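Local coordinates for protein esterase TesA (Pseudomonas aeruginosa, PDB 4JGG) that hydrolyses carboxylic esters, including Tween detergents and short-chain p-nitrophenyl esters, has lysophospholipase activity and shows weak thioesterase activity on palmitoyl-coenzyme A, at residues Q41-L46 with P187-N192; L25-S30 with A87-E92; M102-L107 with I141-R146. All blocks are in the same frame, centred on the assembly; numbering follows the deposited sequence.

Contact 1: Q41-L46 with P187-N192; sequences QGWVAL and PRLLEN
The indole of W43 has V44 on one face and meets L189 and L190 from the other side of its plane. CG2 of V44 stands 3.7 Å above the W43 ring plane, displaced toward the rim. Across the contact, L189 CB and L190 CA arrive obliquely. The indole residue comes nearest through its root, where W43 CB touches L189 CB at 3.7 Å and the two side chains cross at about a right angle. Farther along the six-membered ring, W43 CE3 lies a looser 4.4 Å from L190 CD1. F163 adds an edge-to-face ring contact, and the indole NE1 bonds to S32 OG, which fixes the rotation of a ring with an unusual first torsion (chi1 91°).

In this alpha/beta/alpha SGNH-hydrolase fold, helix 43-53 comes between strands 23-28 and 59-62 in the chain, and helix 186-197 is the last one; here the first turn of one packs on the early turns of the other. Q186 joins them through its OE1, which accepts from W43 N just after the N-cap residue G42. The side chain of L189 is about 9 Å from that of H180, a probable catalytic residue.

A second apolar patch is built by L46. With L190 CG anti to its own backbone N (chi1 173°), the CD2 branch reaches over to L46 CB at 3.6 Å. The L190 side chain also touches L47 and R50, farther along helix 43-53. The other end of L46 leans on the proline: its CD1 is 3.8 Å from P187 N, an atom with no hydrogen to offer, and 4.1 Å from P187 CD.

Contact 2: L25-S30 with A87-E92; sequences LVVGDS and ALVVIE
Backbone hydrogen bonds come first: L25 and V27 use both their N-H and C=O groups on the strand that holds V89 and I91. L25 N donates to L88 O and V90 N returns to L25 O, each at 2.8 Å; V27 N then donates to V90 O at 2.9 Å and E92 N to V27 O at 3.0 Å. All four are close to straight. This is regular parallel pairing, the two strands only 15° apart in direction, with L25 beside V89 and V27 beside I91.

Apolar contacts fill in between. V89, with CG1 anti to its N (chi1 176°), offers one methyl to each neighbour: CG2 to L25 CD2 and CG1 to V27 CG2, both at 4.2 Å.

Polar side chains meet at D29 and E92. Their carboxylates are turned 66° against each other, and D29 OD1 comes within 2.5 Å of E92 OE2; two oxygens this close suggest that one of the acids holds a proton. D29 is the N-cap of the next helix, its OD1 taking the N-H of I31, while E92 OE1 is bonded to S32 OG and receives a weak bond from D29 N. Both acids thus bind the start of the helix carrying S30, the probable nucleophile within the GDSL-family sequence G28-D29-S30.

On the face bearing L25, V27, V89 and I91 lie helices 70-84 and 104-121. Strand 59-62 flanks 23-28, bonding through V26 to V61; strand 124-128 flanks 88-92, with V90 on L128 and I91 on L127.

Contact 3: M102-L107 with I141-R146; sequences MAPAQL and IEAFSR
F144 lays its ring against P104 and L107, joining the helices of two successive beta-alpha-beta crossovers in this alpha/beta/alpha fold: 104-121 lies between strands 88-92 and 124-128 in the chain, 138-155 between 124-128 and 158-160. The packing is tight round the phenyl group. P104 covers one face in a CH-pi contact, its CG 4.2 Å from the ring centroid and 19° off the normal. Two groups come to the ring's edge: M102 O, near the plane, is 3.0 Å from F144 CZ, a polar approach to the slightly positive ring hydrogens, while L107 CD2 lies 4.1 Å from F144 CD1. With CG beside its own backbone N (chi1 -68°), F144 leans over to the start of helix 104-121. Y140, of F144's own helix, also meets the ring.

Elsewhere the contact is looser: the side chain of M102 leads away from helix 138-155, and exposed A103 barely meets it. Beside the phenyl group, by contrast, the P104 ring also touches A143: its CG is 4.3 Å from A143 CB, and its CB rests 3.7 Å from A143 O.

In the fold
Contact 2 is nearest the middle of the molecule, pairing two inner strands of the five-stranded parallel sheet; contacts 1 and 3 lie on opposite sides of the chain's centre, about 25 Å apart between centres. Contact 1 is about 13 Å from contact 2 between centres and touches it, V44 CG2 meeting V26 CG2 at 3.9 Å. Contact 3, about 19 Å from contact 2 between centres, does not touch it, although its helix 104-121 goes on to pack on the sheet face that carries V27, V89 and I91. Along the chain, contacts 1 and 2 interlock, and contact 3 falls inside the long loop closed by contact 1. The last helix thus returns to the first part of the fold, close to the probable catalytic residues.

Contact 1: Q41-L46 with P187-N192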
ATOM      1  N   GLN A  41     -14.325   5.833  -6.908  1.00 15.88           N
ATOM      2  CA  GLN A  41     -13.377   6.356  -7.890  1.00 18.21           C
ATOM      3  C   GLN A  41     -11.942   6.188  -7.405  1.00 17.45           C
ATOM      4  O   GLN A  41     -10.993   6.575  -8.089  1.00 14.65           O
ATOM      5  CB  GLN A  41     -13.652   7.836  -8.171  1.00 18.18           C
ATOM      6  CG  GLN A  41     -14.980   8.109  -8.883  1.00 22.13           C
ATOM      7  CD  GLN A  41     -14.990   7.640 -10.337  1.00 26.21           C
ATOM      8  OE1 GLN A  41     -13.952   7.600 -11.000  1.00 29.28           O
ATOM      9  NE2 GLN A  41     -16.172   7.285 -10.837  1.00 26.83           N
ATOM     10  N   GLY A  42     -11.794   5.605  -6.221  1.00 14.52           N
ATOM     11  CA  GLY A  42     -10.481   5.363  -5.657  1.00 14.74           C
ATOM     12  C   GLY A  42      -9.729   4.267  -6.372  1.00 13.25           C
ATOM     13  O   GLY A  42     -10.315   3.422  -7.063  1.00 15.57           O
ATOM     14  N   TRP A  43      -8.414   4.268  -6.199  1.00 14.49           N
ATOM     15  CA  TRP A  43      -7.561   3.365  -6.953  1.00 12.39           C
ATOM     16  C   TRP A  43      -7.923   1.880  -6.779  1.00 14.24           C
ATOM     17  O   TRP A  43      -7.875   1.109  -7.737  1.00 14.93           O
ATOM     18  CB  TRP A  43      -6.077   3.659  -6.682  1.00 14.15           C
ATOM     19  CG  TRP A  43      -5.444   2.908  -5.550  1.00 11.89           C
ATOM     20  CD1 TRP A  43      -5.221   3.364  -4.289  1.00 12.18           C
ATOM     21  CD2 TRP A  43      -4.919   1.576  -5.600  1.00 13.05           C
ATOM     22  NE1 TRP A  43      -4.591   2.392  -3.536  1.00 12.15           N
ATOM     23  CE2 TRP A  43      -4.401   1.284  -4.318  1.00 10.56           C
ATOM     24  CE3 TRP A  43      -4.833   0.605  -6.600  1.00 11.59           C
ATOM     25  CZ2 TRP A  43      -3.810   0.057  -4.015  1.00 11.34           C
ATOM     26  CZ3 TRP A  43      -4.252  -0.612  -6.296  1.00 11.42           C
ATOM     27  CH2 TRP A  43      -3.755  -0.880  -5.015  1.00 16.66           C
ATOM     28  N   VAL A  44      -8.319   1.476  -5.579  1.00 11.52           N
ATOM     29  CA  VAL A  44      -8.664   0.067  -5.353  1.00 11.55           C
ATOM     30  C   VAL A  44      -9.928  -0.316  -6.121  1.00  9.98           C
ATOM     31  O   VAL A  44     -10.005  -1.385  -6.721  1.00 12.91           O
ATOM     32  CB  VAL A  44      -8.851  -0.252  -3.854  1.00 10.72           C
ATOM     33  CG1 VAL A  44      -9.532  -1.584  -3.693  1.00 10.58           C
ATOM     34  CG2 VAL A  44      -7.507  -0.253  -3.127  1.00 10.36           C
ATOM     35  N   ALA A  45     -10.905   0.582  -6.104  1.00 12.64           N
ATOM     36  CA  ALA A  45     -12.114   0.459  -6.908  1.00 13.62           C
ATOM     37  C   ALA A  45     -11.784   0.333  -8.382  1.00 15.39           C
ATOM     38  O   ALA A  45     -12.432  -0.417  -9.112  1.00 12.77           O
ATOM     39  CB  ALA A  45     -13.012   1.661  -6.682  1.00 13.71           C
ATOM     40  N   LEU A  46     -10.783   1.088  -8.834  1.00 11.97           N
ATOM     41  CA  LEU A  46     -10.380   1.025 -10.228  1.00 11.83           C
ATOM     42  C   LEU A  46      -9.660  -0.290 -10.512  1.00 13.47           C
ATOM     43  O   LEU A  46      -9.699  -0.803 -11.641  1.00 15.01           O
ATOM     44  CB  LEU A  46      -9.454   2.197 -10.578  1.00 12.03           C
ATOM     45  CG  LEU A  46      -9.949   3.623 -10.334  1.00 11.37           C
ATOM     46  CD1 LEU A  46      -8.902   4.609 -10.849  1.00 12.95           C
ATOM     47  CD2 LEU A  46     -11.280   3.865 -10.989  1.00 17.16           C
ATOM     48  N   PRO A 187      -6.153   7.153 -11.163  1.00 16.23           N
ATOM     49  CA  PRO A 187      -5.653   6.361 -12.290  1.00 11.89           C
ATOM     50  C   PRO A 187      -4.163   6.083 -12.192  1.00 12.26           C
ATOM     51  O   PRO A 187      -3.758   4.939 -12.384  1.00 10.30           O
ATOM     52  CB  PRO A 187      -5.963   7.252 -13.492  1.00 11.66           C
ATOM     53  CG  PRO A 187      -7.204   7.942 -13.111  1.00 13.71           C
ATOM     54  CD  PRO A 187      -7.071   8.215 -11.620  1.00 15.85           C
ATOM     55  N   ARG A 188      -3.365   7.107 -11.872  1.00 12.97           N
ATOM     56  CA  ARG A 188      -1.916   6.951 -11.800  1.00 14.19           C
ATOM     57  C   ARG A 188      -1.490   5.999 -10.685  1.00 12.07           C
ATOM     58  O   ARG A 188      -0.617   5.160 -10.884  1.00 12.22           O
ATOM     59  CB  ARG A 188      -1.212   8.298 -11.614  1.00 12.19           C
ATOM     60  CG  ARG A 188       0.306   8.163 -11.585  1.00 13.59           C
ATOM     61  CD  ARG A 188       0.835   7.798 -12.963  1.00 14.56           C
ATOM     62  NE  ARG A 188       2.196   7.266 -12.952  1.00 14.07           N
ATOM     63  CZ  ARG A 188       3.280   7.978 -13.244  1.00 13.54           C
ATOM     64  NH1 ARG A 188       3.172   9.260 -13.547  1.00  9.33           N
ATOM     65  NH2 ARG A 188       4.474   7.408 -13.216  1.00 14.24           N
ATOM     66  N   LEU A 189      -2.086   6.147  -9.505  1.00 14.08           N
ATOM     67  CA  LEU A 189      -1.900   5.143  -8.451  1.00 13.16           C
ATOM     68  C   LEU A 189      -2.103   3.732  -9.009  1.00 11.19           C
ATOM     69  O   LEU A 189      -1.262   2.860  -8.808  1.00 12.07           O
ATOM     70  CB  LEU A 189      -2.823   5.417  -7.253  1.00  9.85           C
ATOM     71  CG  LEU A 189      -2.501   6.726  -6.521  1.00 14.10           C
ATOM     72  CD1 LEU A 189      -3.460   6.989  -5.338  1.00 11.00           C
ATOM     73  CD2 LEU A 189      -1.047   6.712  -6.042  1.00  9.87           C
ATOM     74  N   LEU A 190      -3.209   3.499  -9.719  1.00 15.09           N
ATOM     75  CA  LEU A 190      -3.464   2.171 -10.294  1.00 11.46           C
ATOM     76  C   LEU A 190      -2.406   1.775 -11.312  1.00 12.73           C
ATOM     77  O   LEU A 190      -1.940   0.632 -11.316  1.00 12.27           O
ATOM     78  CB  LEU A 190      -4.866   2.077 -10.916  1.00 12.21           C
ATOM     79  CG  LEU A 190      -5.204   0.805 -11.708  1.00 14.63           C
ATOM     80  CD1 LEU A 190      -5.192  -0.450 -10.843  1.00 14.37           C
ATOM     81  CD2 LEU A 190      -6.557   0.980 -12.381  1.00 12.10           C
ATOM     82  N   GLU A 191      -2.040   2.714 -12.182  1.00 11.94           N
ATOM     83  CA  GLU A 191      -0.936   2.499 -13.112  1.00 12.80           C
ATOM     84  C   GLU A 191       0.322   2.039 -12.378  1.00 13.53           C
ATOM     85  O   GLU A 191       1.045   1.159 -12.846  1.00 13.95           O
ATOM     86  CB  GLU A 191      -0.637   3.769 -13.921  1.00 14.93           C
ATOM     87  CG  GLU A 191       0.710   3.723 -14.647  1.00 17.21           C
ATOM     88  CD  GLU A 191       0.949   4.897 -15.602  1.00 17.36           C
ATOM     89  OE1 GLU A 191       0.016   5.685 -15.879  1.00 14.56           O
ATOM     90  OE2 GLU A 191       2.094   5.032 -16.071  1.00 17.33           O
ATOM     91  N   ASN A 192       0.586   2.628 -11.218  1.00 12.83           N
ATOM     92  CA  ASN A 192       1.827   2.324 -10.516  1.00 13.18           C
ATOM     93  C   ASN A 192       1.877   0.933  -9.900  1.00 15.11           C
ATOM     94  O   ASN A 192       2.958   0.402  -9.653  1.00 14.27           O
ATOM     95  CB  ASN A 192       2.147   3.405  -9.476  1.00 14.27           C
ATOM     96  CG  ASN A 192       2.588   4.694 -10.121  1.00 15.57           C
ATOM     97  OD1 ASN A 192       2.912   4.707 -11.305  1.00 16.31           O
ATOM     98  ND2 ASN A 192       2.602   5.781  -9.361  1.00 15.85           N
TER

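Contact 2: L25-S30 with A87-E92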
ATOM      1  N   LEU A  25      -6.554  -9.016  -0.948  1.00  7.24           N
ATOM      2  CA  LEU A  25      -6.787  -8.202   0.233  1.00  7.47           C
ATOM      3  C   LEU A  25      -5.863  -6.994   0.191  1.00  6.60           C
ATOM      4  O   LEU A  25      -4.654  -7.167   0.097  1.00  5.75           O
ATOM      5  CB  LEU A  25      -6.491  -9.012   1.479  1.00  8.16           C
ATOM      6  CG  LEU A  25      -6.539  -8.254   2.812  1.00  7.72           C
ATOM      7  CD1 LEU A  25      -7.958  -7.857   3.180  1.00  8.88           C
ATOM      8  CD2 LEU A  25      -5.925  -9.113   3.887  1.00  8.44           C
ATOM      9  N   VAL A  26      -6.442  -5.794   0.224  1.00  7.84           N
ATOM     10  CA  VAL A  26      -5.667  -4.560   0.373  1.00  7.65           C
ATOM     11  C   VAL A  26      -5.705  -4.076   1.810  1.00  9.07           C
ATOM     12  O   VAL A  26      -6.776  -3.768   2.348  1.00 10.39           O
ATOM     13  CB  VAL A  26      -6.187  -3.402  -0.508  1.00  8.06           C
ATOM     14  CG1 VAL A  26      -5.300  -2.149  -0.315  1.00  8.16           C
ATOM     15  CG2 VAL A  26      -6.212  -3.801  -2.000  1.00  9.12           C
ATOM     16  N   VAL A  27      -4.532  -3.985   2.423  1.00  9.42           N
ATOM     17  CA  VAL A  27      -4.417  -3.495   3.792  1.00  7.95           C
ATOM     18  C   VAL A  27      -3.636  -2.178   3.803  1.00  8.40           C
ATOM     19  O   VAL A  27      -2.400  -2.180   3.821  1.00  8.40           O
ATOM     20  CB  VAL A  27      -3.722  -4.542   4.685  1.00  9.13           C
ATOM     21  CG1 VAL A  27      -3.754  -4.101   6.156  1.00  9.62           C
ATOM     22  CG2 VAL A  27      -4.388  -5.907   4.507  1.00  7.89           C
ATOM     23  N   GLY A  28      -4.358  -1.059   3.780  1.00  5.94           N
ATOM     24  CA  GLY A  28      -3.727   0.243   3.658  1.00  7.94           C
ATOM     25  C   GLY A  28      -4.204   1.285   4.656  1.00  8.49           C
ATOM     26  O   GLY A  28      -4.884   0.974   5.635  1.00  7.94           O
ATOM     27  N   ASP A  29      -3.826   2.533   4.405  1.00  9.44           N
ATOM     28  CA  ASP A  29      -4.269   3.651   5.230  1.00 10.10           C
ATOM     29  C   ASP A  29      -5.147   4.572   4.401  1.00  8.08           C
ATOM     30  O   ASP A  29      -5.786   4.128   3.449  1.00  8.02           O
ATOM     31  CB  ASP A  29      -3.067   4.417   5.798  1.00 10.29           C
ATOM     32  CG  ASP A  29      -2.033   4.772   4.742  1.00  8.38           C
ATOM     33  OD1 ASP A  29      -2.384   4.895   3.550  1.00 10.53           O
ATOM     34  OD2 ASP A  29      -0.848   4.926   5.109  1.00 12.00           O
ATOM     35  N   SER A  30      -5.144   5.855   4.748  1.00 11.18           N
ATOM     36  CA  SER A  30      -5.884   6.892   4.017  1.00 10.23           C
ATOM     37  C   SER A  30      -5.713   6.864   2.487  1.00 12.10           C
ATOM     38  O   SER A  30      -6.648   7.177   1.740  1.00 10.91           O
ATOM     39  CB  SER A  30      -5.434   8.269   4.514  1.00  9.79           C
ATOM     40  OG  SER A  30      -4.078   8.492   4.143  1.00  9.99           O
ATOM     41  N   ALA A  87      -5.471 -14.807  -1.441  1.00 11.16           N
ATOM     42  CA  ALA A  87      -4.432 -15.345  -2.307  1.00 13.64           C
ATOM     43  C   ALA A  87      -3.351 -14.289  -2.536  1.00 13.60           C
ATOM     44  O   ALA A  87      -2.203 -14.608  -2.837  1.00 13.33           O
ATOM     45  CB  ALA A  87      -5.035 -15.792  -3.636  1.00 12.66           C
ATOM     46  N   LEU A  88      -3.734 -13.028  -2.377  1.00 13.72           N
ATOM     47  CA  LEU A  88      -2.832 -11.900  -2.558  1.00 11.34           C
ATOM     48  C   LEU A  88      -3.070 -10.888  -1.457  1.00 10.39           C
ATOM     49  O   LEU A  88      -4.212 -10.505  -1.186  1.00  7.80           O
ATOM     50  CB  LEU A  88      -3.118 -11.216  -3.896  1.00 11.49           C
ATOM     51  CG  LEU A  88      -1.996 -11.049  -4.902  1.00 16.86           C
ATOM     52  CD1 LEU A  88      -2.570 -10.952  -6.309  1.00 22.41           C
ATOM     53  CD2 LEU A  88      -1.161  -9.830  -4.562  1.00 18.16           C
ATOM     54  N   VAL A  89      -1.998 -10.422  -0.831  1.00  9.80           N
ATOM     55  CA  VAL A  89      -2.145  -9.340   0.129  1.00  9.48           C
ATOM     56  C   VAL A  89      -1.298  -8.158  -0.311  1.00  7.38           C
ATOM     57  O   VAL A  89      -0.085  -8.291  -0.434  1.00 11.75           O
ATOM     58  CB  VAL A  89      -1.716  -9.766   1.550  1.00 11.49           C
ATOM     59  CG1 VAL A  89      -1.805  -8.566   2.499  1.00  8.30           C
ATOM     60  CG2 VAL A  89      -2.582 -10.922   2.040  1.00 11.74           C
ATOM     61  N   VAL A  90      -1.946  -7.022  -0.573  1.00  6.18           N
ATOM     62  CA  VAL A  90      -1.250  -5.784  -0.916  1.00  9.06           C
ATOM     63  C   VAL A  90      -1.123  -4.966   0.358  1.00  9.73           C
ATOM     64  O   VAL A  90      -2.126  -4.600   0.981  1.00  8.78           O
ATOM     65  CB  VAL A  90      -2.005  -4.980  -1.996  1.00  8.80           C
ATOM     66  CG1 VAL A  90      -1.270  -3.697  -2.334  1.00  9.02           C
ATOM     67  CG2 VAL A  90      -2.186  -5.826  -3.248  1.00  7.77           C
ATOM     68  N   ILE A  91       0.108  -4.702   0.775  1.00  6.78           N
ATOM     69  CA  ILE A  91       0.305  -3.909   1.993  1.00  8.37           C
ATOM     70  C   ILE A  91       0.756  -2.497   1.660  1.00  9.04           C
ATOM     71  O   ILE A  91       1.782  -2.302   1.013  1.00  9.31           O
ATOM     72  CB  ILE A  91       1.331  -4.564   2.942  1.00  9.00           C
ATOM     73  CG1 ILE A  91       0.801  -5.900   3.473  1.00 10.14           C
ATOM     74  CG2 ILE A  91       1.679  -3.625   4.086  1.00  7.50           C
ATOM     75  CD1 ILE A  91       1.871  -6.735   4.161  1.00  9.46           C
ATOM     76  N   GLU A  92      -0.011  -1.516   2.126  1.00 11.13           N
ATOM     77  CA  GLU A  92       0.299  -0.108   1.925  1.00  9.99           C
ATOM     78  C   GLU A  92       0.287   0.641   3.261  1.00  9.93           C
ATOM     79  O   GLU A  92      -0.589   1.462   3.529  1.00  9.97           O
ATOM     80  CB  GLU A  92      -0.686   0.537   0.945  1.00 12.96           C
ATOM     81  CG  GLU A  92      -0.350   1.999   0.618  1.00  9.11           C
ATOM     82  CD  GLU A  92      -1.226   3.007   1.349  1.00 10.66           C
ATOM     83  OE1 GLU A  92      -2.464   2.846   1.330  1.00 11.04           O
ATOM     84  OE2 GLU A  92      -0.678   3.975   1.936  1.00 10.97           O
TER

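Contact 3: M102-L107 with I141-R146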
ATOM      1  N   MET A 102       8.113   8.248  13.623  1.00 12.41           N
ATOM      2  CA  MET A 102       8.311   7.036  14.414  1.00 13.68           C
ATOM      3  C   MET A 102       9.615   6.399  13.963  1.00  9.38           C
ATOM      4  O   MET A 102      10.231   6.865  13.011  1.00 11.24           O
ATOM      5  CB  MET A 102       7.130   6.078  14.228  1.00 12.14           C
ATOM      6  CG  MET A 102       5.801   6.759  14.543  1.00 15.24           C
ATOM      7  SD  MET A 102       4.315   5.742  14.466  1.00 18.68           S
ATOM      8  CE  MET A 102       4.699   4.408  15.585  1.00 18.20           C
ATOM      9  N   ALA A 103      10.035   5.341  14.636  1.00 13.14           N
ATOM     10  CA  ALA A 103      11.327   4.729  14.332  1.00 17.41           C
ATOM     11  C   ALA A 103      11.256   3.874  13.058  1.00 15.47           C
ATOM     12  O   ALA A 103      10.360   3.056  12.900  1.00 15.34           O
ATOM     13  CB  ALA A 103      11.808   3.901  15.511  1.00 16.41           C
ATOM     14  N   PRO A 104      12.198   4.087  12.136  1.00 16.26           N
ATOM     15  CA  PRO A 104      12.305   3.289  10.914  1.00 13.38           C
ATOM     16  C   PRO A 104      12.507   1.804  11.182  1.00 17.43           C
ATOM     17  O   PRO A 104      12.106   0.981  10.364  1.00 14.97           O
ATOM     18  CB  PRO A 104      13.553   3.860  10.242  1.00 14.76           C
ATOM     19  CG  PRO A 104      13.626   5.255  10.725  1.00 16.93           C
ATOM     20  CD  PRO A 104      13.125   5.231  12.131  1.00 14.89           C
ATOM     21  N   ALA A 105      13.132   1.460  12.303  1.00 18.21           N
ATOM     22  CA  ALA A 105      13.433   0.056  12.580  1.00 17.65           C
ATOM     23  C   ALA A 105      12.170  -0.724  12.940  1.00 18.96           C
ATOM     24  O   ALA A 105      12.003  -1.873  12.519  1.00 14.00           O
ATOM     25  CB  ALA A 105      14.474  -0.063  13.676  1.00 18.22           C
ATOM     26  N   GLN A 106      11.283  -0.096  13.715  1.00 15.83           N
ATOM     27  CA  GLN A 106      10.019  -0.732  14.085  1.00 16.86           C
ATOM     28  C   GLN A 106       9.108  -0.912  12.869  1.00 14.08           C
ATOM     29  O   GLN A 106       8.300  -1.845  12.823  1.00 15.27           O
ATOM     30  CB  GLN A 106       9.305   0.040  15.210  1.00 16.27           C
ATOM     31  CG  GLN A 106       9.047   1.531  14.927  1.00 20.61           C
ATOM     32  CD  GLN A 106       7.677   1.797  14.292  1.00 21.05           C
ATOM     33  OE1 GLN A 106       6.686   1.127  14.613  1.00 27.61           O
ATOM     34  NE2 GLN A 106       7.619   2.779  13.400  1.00 11.70           N
ATOM     35  N   LEU A 107       9.240  -0.024  11.890  1.00 13.77           N
ATOM     36  CA  LEU A 107       8.508  -0.157  10.630  1.00 13.58           C
ATOM     37  C   LEU A 107       8.956  -1.424   9.931  1.00 10.84           C
ATOM     38  O   LEU A 107       8.137  -2.226   9.469  1.00 12.51           O
ATOM     39  CB  LEU A 107       8.768   1.042   9.713  1.00 13.46           C
ATOM     40  CG  LEU A 107       8.140   0.948   8.318  1.00 10.01           C
ATOM     41  CD1 LEU A 107       6.618   0.789   8.389  1.00  9.96           C
ATOM     42  CD2 LEU A 107       8.514   2.146   7.447  1.00 13.46           C
ATOM     43  N   ILE A 141      13.481  11.143   4.328  1.00 14.92           N
ATOM     44  CA  ILE A 141      12.762  10.422   3.296  1.00 17.95           C
ATOM     45  C   ILE A 141      13.336   9.034   3.091  1.00 18.21           C
ATOM     46  O   ILE A 141      12.594   8.057   3.101  1.00 17.96           O
ATOM     47  CB  ILE A 141      12.787  11.195   1.971  1.00 16.78           C
ATOM     48  CG1 ILE A 141      12.016  12.512   2.127  1.00 21.62           C
ATOM     49  CG2 ILE A 141      12.206  10.345   0.846  1.00 18.28           C
ATOM     50  CD1 ILE A 141      12.343  13.562   1.076  1.00 21.55           C
ATOM     51  N   GLU A 142      14.654   8.948   2.910  1.00 17.56           N
ATOM     52  CA  GLU A 142      15.302   7.671   2.615  1.00 21.44           C
ATOM     53  C   GLU A 142      15.277   6.718   3.805  1.00 20.60           C
ATOM     54  O   GLU A 142      15.195   5.507   3.629  1.00 19.90           O
ATOM     55  CB  GLU A 142      16.743   7.883   2.158  1.00 18.34           C
ATOM     56  N   ALA A 143      15.351   7.268   5.015  1.00 20.97           N
ATOM     57  CA  ALA A 143      15.385   6.445   6.222  1.00 19.21           C
ATOM     58  C   ALA A 143      14.197   5.491   6.265  1.00 17.81           C
ATOM     59  O   ALA A 143      14.328   4.336   6.672  1.00 14.22           O
ATOM     60  CB  ALA A 143      15.413   7.316   7.460  1.00 19.04           C
ATOM     61  N   PHE A 144      13.037   5.990   5.848  1.00 17.27           N
ATOM     62  CA  PHE A 144      11.824   5.185   5.789  1.00 14.39           C
ATOM     63  C   PHE A 144      11.716   4.463   4.456  1.00 16.78           C
ATOM     64  O   PHE A 144      11.370   3.276   4.389  1.00 16.42           O
ATOM     65  CB  PHE A 144      10.598   6.074   6.040  1.00 15.22           C
ATOM     66  CG  PHE A 144      10.525   6.609   7.452  1.00 12.84           C
ATOM     67  CD1 PHE A 144      10.010   5.833   8.473  1.00  9.72           C
ATOM     68  CD2 PHE A 144      10.986   7.883   7.754  1.00 15.88           C
ATOM     69  CE1 PHE A 144       9.949   6.317   9.787  1.00 16.31           C
ATOM     70  CE2 PHE A 144      10.934   8.368   9.049  1.00 13.45           C
ATOM     71  CZ  PHE A 144      10.409   7.590  10.067  1.00 13.14           C
ATOM     72  N   SER A 145      12.032   5.177   3.385  1.00 18.21           N
ATOM     73  CA  SER A 145      11.880   4.616   2.051  1.00 15.84           C
ATOM     74  C   SER A 145      12.678   3.325   1.869  1.00 16.36           C
ATOM     75  O   SER A 145      12.218   2.385   1.221  1.00 14.55           O
ATOM     76  CB  SER A 145      12.290   5.652   1.004  1.00 15.34           C
ATOM     77  OG  SER A 145      11.936   5.232  -0.293  1.00 17.41           O
ATOM     78  N   ARG A 146      13.879   3.279   2.442  1.00 18.88           N
ATOM     79  CA  ARG A 146      14.750   2.123   2.258  1.00 17.75           C
ATOM     80  C   ARG A 146      14.226   0.895   2.966  1.00 16.93           C
ATOM     81  O   ARG A 146      14.581  -0.230   2.617  1.00 16.67           O
ATOM     82  CB  ARG A 146      16.162   2.423   2.746  1.00 18.98           C
ATOM     83  CG  ARG A 146      16.951   3.304   1.809  1.00 19.75           C
ATOM     84  CD  ARG A 146      18.361   3.474   2.320  1.00 23.95           C
ATOM     85  NE  ARG A 146      18.396   3.737   3.754  1.00 24.14           N
ATOM     86  CZ  ARG A 146      18.657   4.922   4.292  1.00 29.56           C
ATOM     87  NH1 ARG A 146      18.914   5.966   3.511  1.00 26.36           N
ATOM     88  NH2 ARG A 146      18.675   5.060   5.613  1.00 32.72           N
TER